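Local atomic coordinates of protein involved in catabolism of external DNA (Legionella pneumophila subsp. pneumophila, PDB entry 2OO3), a protein that probably methylates N6 of a single adenine, A2030, in 23S ribosomal RNA, using S-adenosyl-L-methionine as methyl donor. Residues 78-83 with 254-259. Sequence-based numbering, arbitrary orientation.
Sequences SLFLEY and KLVLET. With SO4 (sulfate ion), chain D.
The ring of Phe80 meets the helix of 254-259 with its far end, carbons CE2 and CZ. Near the ring plane, at the edge, lies the backbone carbonyl of Val256, whose O is 4.0 Å from CZ of Phe80; the rim of an aromatic ring, slightly positive at its hydrogens, suits such a neighbour. Methyl CG2 of Thr259 comes in obliquely, 3.8 Å from Phe80 CZ, and CG1 of Val256 touches the same ring carbon. Ile21 and Leu260 add further apolar contacts to this phenylalanine, a large flat residue well suited to a buried place between helices.

Threonine serves two ends here. Thr259 OG1 stands beside its own backbone N (chi1 -55°) and bonds back to the O of Leu255, 2.9 Å away, leaving methyl CG2 to touch the ring. That carbonyl oxygen also takes the helical N-H of Thr259, one donor lying above the carbonyl plane and the other below it.

In the Rossmann-like methyltransferase fold, helix 249-263 connects the antiparallel strand 237-243 to the edge strand 270-275, and residues 78-83 turn from a short 3-10 segment into helix 81-90. The contact brings together the ends of a span of 170 residues.

Leu79, partly exposed, directs its CB toward the helix, where a branched apolar chain suits the equally apolar Leu255 beside solvent. With CG anti to the carbonyl carbon (chi1 -72°), Leu79 CD1 lies 3.8 Å from Leu255 CD2, the two side chains running at a slant to each other. CB of Leu79 is 4.1 Å from CG2 of Val256. The beta-branched valine can thus offer one methyl to each partner, CG2 to the leucine and CG1 to the phenylalanine.

The backbone N of Ser78 donates to O2 of a sulfate, probably from the crystallisation liquor, at 2.7 Å; the N-H...O angle of 148° makes the bond moderately bent.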
# COMPACT_ATOMS: atom_id res chain seq x y z
N SER A 78 -12.30 -9.77 -11.61
CA SER A 78 -11.57 -8.84 -12.48
C SER A 78 -10.91 -7.68 -11.75
O SER A 78 -9.99 -7.09 -12.30
CB SER A 78 -12.51 -8.28 -13.58
OG SER A 78 -13.46 -7.41 -12.98
N LEU A 79 -11.37 -7.34 -10.54
CA LEU A 79 -10.68 -6.31 -9.71
C LEU A 79 -9.20 -6.63 -9.40
O LEU A 79 -8.43 -5.73 -9.03
CB LEU A 79 -11.43 -6.07 -8.38
CG LEU A 79 -12.76 -5.30 -8.53
CD1 LEU A 79 -13.45 -5.16 -7.18
CD2 LEU A 79 -12.51 -3.94 -9.11
N PHE A 80 -8.83 -7.90 -9.55
CA PHE A 80 -7.47 -8.41 -9.34
C PHE A 80 -6.56 -8.33 -10.55
O PHE A 80 -5.35 -8.60 -10.45
CB PHE A 80 -7.52 -9.85 -8.86
CG PHE A 80 -7.96 -10.02 -7.40
CD1 PHE A 80 -7.03 -10.33 -6.39
CD2 PHE A 80 -9.32 -9.88 -7.03
CE1 PHE A 80 -7.45 -10.53 -5.06
CE2 PHE A 80 -9.75 -10.05 -5.69
CZ PHE A 80 -8.82 -10.37 -4.70
N LEU A 81 -7.13 -7.96 -11.71
CA LEU A 81 -6.37 -8.00 -12.96
C LEU A 81 -5.07 -7.23 -12.93
O LEU A 81 -4.07 -7.75 -13.35
CB LEU A 81 -7.22 -7.54 -14.17
CG LEU A 81 -8.33 -8.51 -14.57
CD1 LEU A 81 -9.27 -7.79 -15.60
CD2 LEU A 81 -7.72 -9.76 -15.16
N GLU A 82 -5.10 -5.98 -12.48
CA GLU A 82 -3.88 -5.13 -12.59
C GLU A 82 -2.80 -5.70 -11.68
O GLU A 82 -1.63 -5.79 -12.05
CB GLU A 82 -4.19 -3.68 -12.21
CG GLU A 82 -5.07 -2.93 -13.26
CD GLU A 82 -6.61 -3.06 -13.02
OE1 GLU A 82 -7.10 -4.01 -12.36
OE2 GLU A 82 -7.34 -2.17 -13.51
N TYR A 83 -3.22 -6.12 -10.49
CA TYR A 83 -2.31 -6.71 -9.52
C TYR A 83 -1.62 -7.95 -10.08
O TYR A 83 -0.40 -8.06 -10.07
CB TYR A 83 -3.09 -7.08 -8.24
CG TYR A 83 -2.28 -7.73 -7.12
CD1 TYR A 83 -1.25 -7.02 -6.47
CD2 TYR A 83 -2.57 -9.02 -6.70
CE1 TYR A 83 -0.51 -7.60 -5.43
CE2 TYR A 83 -1.83 -9.61 -5.66
CZ TYR A 83 -0.82 -8.90 -5.02
OH TYR A 83 -0.10 -9.48 -3.99
N LYS A 254 -14.52 -3.83 -0.90
CA LYS A 254 -15.34 -4.86 -0.26
C LYS A 254 -15.30 -6.19 -1.02
O LYS A 254 -15.18 -7.24 -0.40
CB LYS A 254 -16.79 -4.36 -0.13
CG LYS A 254 -17.73 -5.26 0.72
CD LYS A 254 -19.12 -4.61 0.84
CE LYS A 254 -20.14 -5.50 1.58
NZ LYS A 254 -20.27 -6.77 0.82
N LEU A 255 -15.43 -6.14 -2.34
CA LEU A 255 -15.31 -7.35 -3.17
C LEU A 255 -13.91 -7.94 -2.99
O LEU A 255 -13.76 -9.16 -2.85
CB LEU A 255 -15.57 -7.09 -4.66
CG LEU A 255 -15.45 -8.36 -5.57
CD1 LEU A 255 -16.22 -9.59 -5.06
CD2 LEU A 255 -15.84 -8.10 -7.05
N VAL A 256 -12.89 -7.09 -2.99
CA VAL A 256 -11.53 -7.60 -2.86
C VAL A 256 -11.39 -8.33 -1.50
O VAL A 256 -10.94 -9.47 -1.44
CB VAL A 256 -10.48 -6.47 -2.96
CG1 VAL A 256 -9.06 -6.96 -2.49
CG2 VAL A 256 -10.42 -5.90 -4.41
N LEU A 257 -11.77 -7.64 -0.42
CA LEU A 257 -11.62 -8.19 0.93
C LEU A 257 -12.43 -9.47 1.12
O LEU A 257 -11.93 -10.42 1.72
CB LEU A 257 -12.02 -7.16 2.00
CG LEU A 257 -11.12 -5.92 2.10
CD1 LEU A 257 -11.80 -4.80 2.91
CD2 LEU A 257 -9.77 -6.29 2.74
N GLU A 258 -13.66 -9.52 0.60
CA GLU A 258 -14.44 -10.77 0.65
C GLU A 258 -13.69 -11.89 -0.03
O GLU A 258 -13.61 -12.99 0.51
CB GLU A 258 -15.78 -10.66 -0.07
CG GLU A 258 -16.77 -9.66 0.46
CD GLU A 258 -18.10 -9.83 -0.26
OE1 GLU A 258 -18.97 -8.94 -0.15
OE2 GLU A 258 -18.25 -10.89 -0.95
N THR A 259 -13.17 -11.63 -1.24
CA THR A 259 -12.37 -12.64 -1.95
C THR A 259 -11.16 -13.12 -1.13
O THR A 259 -10.91 -14.33 -1.02
CB THR A 259 -11.92 -12.14 -3.35
OG1 THR A 259 -13.07 -11.75 -4.08
CG2 THR A 259 -11.24 -13.23 -4.12
S SO4 D . -15.92 -10.66 -12.44
O1 SO4 D . -16.63 -11.88 -12.84
O2 SO4 D . -14.50 -10.92 -12.61
O3 SO4 D . -16.34 -9.55 -13.30
O4 SO4 D . -16.22 -10.33 -11.05